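Local atomic coordinates of hydrolase (Thermococcus thioreducens, PDB entry 6IAH), a protein that hydrolyses phosphate esters as a magnesium-binding phosphatase of the haloacid dehalogenase superfamily with diverse substrates, phosphoglycolate possibly among them. Residues F5-G9 and V10-V14; E175-L178 and K179-R183. All coordinates share one frame; numbering follows the deposited sequence.

Contact 1 of 2, residues F5-G9 and V10-V14; sequences FDVDG and VLIDV. With MG (magnesium ion), chain B.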
# COMPACT_ATOMS: atom_id res chain seq x y z
N PHE A 5 -0.15 -14.06 -2.05
CA PHE A 5 -0.87 -13.05 -1.24
C PHE A 5 -0.45 -11.62 -1.65
O PHE A 5 0.71 -11.32 -1.99
CB PHE A 5 -0.52 -13.17 0.25
CG PHE A 5 -0.58 -14.55 0.81
CD1 PHE A 5 -1.78 -15.04 1.31
CD2 PHE A 5 0.60 -15.33 0.92
CE1 PHE A 5 -1.83 -16.31 1.85
CE2 PHE A 5 0.55 -16.59 1.46
CZ PHE A 5 -0.68 -17.08 1.96
N ASP A 6 -1.42 -10.73 -1.59
CA ASP A 6 -1.19 -9.32 -1.32
C ASP A 6 -0.78 -9.21 0.15
O ASP A 6 -1.08 -10.09 0.96
CB ASP A 6 -2.50 -8.53 -1.60
CG ASP A 6 -2.36 -7.00 -1.38
OD1 ASP A 6 -1.32 -6.40 -1.72
OD2 ASP A 6 -3.32 -6.42 -0.86
N VAL A 7 -0.12 -8.12 0.52
CA VAL A 7 0.24 -7.88 1.91
C VAL A 7 -0.80 -6.97 2.54
O VAL A 7 -1.49 -7.41 3.45
CB VAL A 7 1.64 -7.30 2.02
CG1 VAL A 7 2.01 -6.97 3.45
CG2 VAL A 7 2.64 -8.25 1.45
N ASP A 8 -0.94 -5.76 2.06
CA ASP A 8 -1.76 -4.73 2.80
C ASP A 8 -3.25 -4.99 2.62
O ASP A 8 -3.74 -5.00 1.51
CB ASP A 8 -1.41 -3.31 2.29
CG ASP A 8 0.05 -2.86 2.65
OD1 ASP A 8 0.82 -3.57 3.35
OD2 ASP A 8 0.43 -1.73 2.24
N GLY A 9 -3.97 -5.16 3.72
CA GLY A 9 -5.38 -5.47 3.71
C GLY A 9 -5.65 -6.98 3.69
O GLY A 9 -6.82 -7.38 3.77
N VAL A 10 -4.60 -7.82 3.52
CA VAL A 10 -4.73 -9.28 3.48
C VAL A 10 -3.91 -9.90 4.62
O VAL A 10 -4.48 -10.50 5.53
CB VAL A 10 -4.28 -9.85 2.11
CG1 VAL A 10 -4.21 -11.37 2.15
CG2 VAL A 10 -5.22 -9.40 0.99
N LEU A 11 -2.57 -9.82 4.56
CA LEU A 11 -1.72 -10.30 5.67
C LEU A 11 -1.61 -9.31 6.82
O LEU A 11 -1.41 -9.74 7.96
CB LEU A 11 -0.32 -10.66 5.19
CG LEU A 11 -0.31 -11.66 4.02
CD1 LEU A 11 1.10 -11.92 3.47
CD2 LEU A 11 -0.97 -12.98 4.38
N ILE A 12 -1.61 -8.01 6.51
CA ILE A 12 -1.35 -6.93 7.48
C ILE A 12 -2.46 -5.89 7.38
O ILE A 12 -2.84 -5.45 6.25
CB ILE A 12 0.01 -6.24 7.20
CG1 ILE A 12 1.14 -7.22 7.52
CG2 ILE A 12 0.19 -5.00 8.06
CD1 ILE A 12 2.52 -6.76 7.10
N ASP A 13 -2.98 -5.49 8.54
CA ASP A 13 -3.92 -4.37 8.64
C ASP A 13 -3.02 -3.15 8.81
O ASP A 13 -2.35 -3.01 9.86
CB ASP A 13 -4.81 -4.54 9.86
CG ASP A 13 -5.76 -3.37 10.10
OD1 ASP A 13 -5.73 -2.30 9.47
OD2 ASP A 13 -6.59 -3.55 11.00
N VAL A 14 -3.02 -2.28 7.80
CA VAL A 14 -2.16 -1.11 7.82
C VAL A 14 -2.98 -0.01 8.38
O VAL A 14 -2.97 1.10 7.80
CB VAL A 14 -1.55 -0.72 6.46
CG1 VAL A 14 -0.63 -1.85 6.01
CG2 VAL A 14 -2.60 -0.40 5.37
MG MG B . -4.13 -4.71 -0.57
O HOH W 1 -2.43 -3.71 -0.91
O HOH W 2 -5.02 -3.06 0.10
O HOH W 3 -4.70 -4.57 -2.60
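L11 lays its CD2 methyl over one face of the F5 ring, 4.1 Å from the ring centroid and offset toward the rim, a CH-pi contact in which the two side chains cross at about a right angle. L11 CG stands anti to the carbonyl carbon (chi1 -54°), which turns the branch back over F5 and sets its other methyl, CD1, against F5 CB. V10 CG1 meets the same ring obliquely, while V10 CG2 faces D6 CB. Between these side chains D6 O is buried without a polar partner, with L11 CG 3.5 Å from it and V10 CB against it as well. V7 and I12 lie side by side and point the same way, V7 CG1 3.7 Å from I12 CD1, and both rest on A160 of helix 154-164. V14 CG1 sits over one face of the D8 carboxylate, 3.5 Å from D8 OD1; the carboxylate oxygens are gripped from elsewhere by R152 and Y18. The turn is tied at V7 O, which takes V10 N and I12 N from opposite faces of its plane and a weak bond from L11 N. G9 N gives a nearly straight bond to I12 O (2.8 Å), and the positive phi of G9 (89°) suits a residue without a CB. Extending anti to the backbone N (chi1 -178°), the D6 carboxylate places OD2 1.9 Å from the magnesium, while OD1 pairs with K179. D8 O, D199 and three waters complete the six ligands. D6, D8 and V10 fit the DxDx(T/V) signature at the end of the first strand of a haloacid dehalogenase fold, and the tight turn running into strand 12-13 is consistent with that fold's squiggle and flap.

Contact 2 of 2, residues E175-L178 and K179-R183; sequences EAYL and KPDPR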
# COMPACT_ATOMS: atom_id res chain seq x y z
N GLU A 175 10.15 -2.78 -6.91
CA GLU A 175 11.41 -2.69 -7.68
C GLU A 175 11.33 -3.43 -9.00
O GLU A 175 12.13 -3.18 -9.89
CB GLU A 175 12.60 -3.33 -6.92
CG GLU A 175 13.10 -2.59 -5.68
CD GLU A 175 12.20 -2.80 -4.47
OE1 GLU A 175 11.33 -3.70 -4.56
OE2 GLU A 175 12.33 -2.05 -3.47
N ALA A 176 10.44 -4.42 -9.10
CA ALA A 176 10.45 -5.33 -10.21
C ALA A 176 9.23 -5.08 -11.15
O ALA A 176 9.43 -4.80 -12.37
CB ALA A 176 10.50 -6.74 -9.67
N TYR A 177 8.01 -5.11 -10.56
CA TYR A 177 6.72 -5.07 -11.28
C TYR A 177 5.68 -4.42 -10.38
O TYR A 177 5.89 -4.31 -9.19
CB TYR A 177 6.22 -6.46 -11.66
CG TYR A 177 7.19 -7.19 -12.56
CD1 TYR A 177 7.19 -6.95 -13.93
CD2 TYR A 177 8.12 -8.06 -12.06
CE1 TYR A 177 8.08 -7.59 -14.76
CE2 TYR A 177 9.05 -8.68 -12.90
CZ TYR A 177 8.99 -8.44 -14.26
OH TYR A 177 9.87 -9.05 -15.14
N LEU A 178 4.61 -3.93 -10.97
CA LEU A 178 3.53 -3.33 -10.20
C LEU A 178 2.19 -3.87 -10.69
O LEU A 178 1.87 -3.83 -11.89
CB LEU A 178 3.55 -1.79 -10.27
CG LEU A 178 2.92 -1.06 -9.05
CD1 LEU A 178 3.82 -1.18 -7.80
CD2 LEU A 178 2.63 0.43 -9.32
N LYS A 179 1.38 -4.34 -9.75
CA LYS A 179 0.02 -4.71 -10.10
C LYS A 179 -0.62 -3.47 -10.78
O LYS A 179 -0.32 -2.37 -10.36
CB LYS A 179 -0.82 -5.06 -8.85
CG LYS A 179 -0.31 -6.35 -8.21
CD LYS A 179 -1.11 -6.77 -7.02
CE LYS A 179 -0.77 -5.91 -5.82
NZ LYS A 179 -1.50 -6.26 -4.59
N PRO A 180 -1.51 -3.64 -11.78
CA PRO A 180 -2.08 -4.93 -12.13
C PRO A 180 -1.42 -5.56 -13.33
O PRO A 180 -2.06 -6.30 -14.05
CB PRO A 180 -3.52 -4.58 -12.40
CG PRO A 180 -3.50 -3.19 -12.98
CD PRO A 180 -2.37 -2.51 -12.25
N ASP A 181 -0.14 -5.28 -13.50
CA ASP A 181 0.66 -5.90 -14.56
C ASP A 181 0.79 -7.41 -14.31
O ASP A 181 1.41 -7.83 -13.35
CB ASP A 181 2.04 -5.23 -14.63
CG ASP A 181 2.97 -5.82 -15.69
OD1 ASP A 181 2.57 -6.78 -16.35
OD2 ASP A 181 4.14 -5.33 -15.83
N PRO A 182 0.26 -8.24 -15.23
CA PRO A 182 0.26 -9.65 -14.99
C PRO A 182 1.64 -10.30 -14.99
O PRO A 182 1.78 -11.41 -14.50
CB PRO A 182 -0.61 -10.19 -16.13
CG PRO A 182 -0.43 -9.22 -17.24
CD PRO A 182 -0.34 -7.90 -16.54
N ARG A 183 2.65 -9.62 -15.49
CA ARG A 183 4.04 -10.14 -15.47
C ARG A 183 4.55 -10.33 -14.03
O ARG A 183 5.42 -11.12 -13.80
CB ARG A 183 4.98 -9.17 -16.19
CG ARG A 183 4.68 -8.99 -17.68
CD ARG A 183 5.36 -7.74 -18.27
NE ARG A 183 4.94 -7.53 -19.65
CZ ARG A 183 3.76 -7.04 -20.05
NH1 ARG A 183 2.83 -6.66 -19.16
NH2 ARG A 183 3.50 -6.91 -21.37
O HOH W 4 5.07 -3.59 -13.94
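L178 O accepts the D181 N-H at 3.0 Å, in the carbonyl plane and on a lone pair, and D181 CB packs beside the same oxygen. The bond closes a beta turn over K179 and P180, whose shared peptide is cis, which makes it a type VIa turn. Water 4 adds a second tie, giving a hydrogen to D181 OD2 (2.7 Å) and accepting one from L178 N (3.0 Å). At the edge of the Y177 ring, near its plane, D181 OD2 lies 3.9 Å from CD1, the carboxylate turned 80° from the ring. R183 CB reaches Y177 CE1 at 3.8 Å, and the carbonyl oxygen of R183 stands over the centre of one ring face. The two side chains cross at about a right angle, although the guanidinium plane is only 19° from that of the ring. In the next shell, D181 OD1 is held from opposite faces of its carboxylate by R183 N, at 3.0 Å, and R183 NH1, at 2.8 Å. The first bond closes an Asx turn and caps the start of helix 183-189; the second belongs to a salt bridge lying in the guanidinium plane. D181 CG, anti to the backbone N (chi1 179°), brings the carboxylate over this helix start. The turn also sends K179 away from Y177, its chain bent at chi3, to a salt bridge with D203 and a hydrogen bond with Y196 OH beside the magnesium site; its place is consistent with the conserved lysine of the haloacid dehalogenase active site. Farther out, N209 of helix 201-213 binds P180 O, while P182 and R183 lean on Y214. Y177 also rests on A184 and E187 of the helix that D181 caps.

With centres about 17 Å apart, contacts 1 and 2 are joined by a salt bridge, K179 NZ to D6 OD1 at 2.9 Å. Contact 1 is mostly buried, running from the end of strand 2-5 of the parallel sheet to strand 12-13, and combines apolar packing against helices 154-164 and 229-239 with backbone bonds and direct magnesium ligation. Contact 2 is a surface contact in the loop that leads from strand 171-172 to helix 183-189, where a cis-proline turn, a water bridge and a charged pair predominate over apolar packing. Both local turns contribute to the same site, contact 1 through magnesium ligands and contact 2 through K179, while its D181-R183 pair serves the helix start.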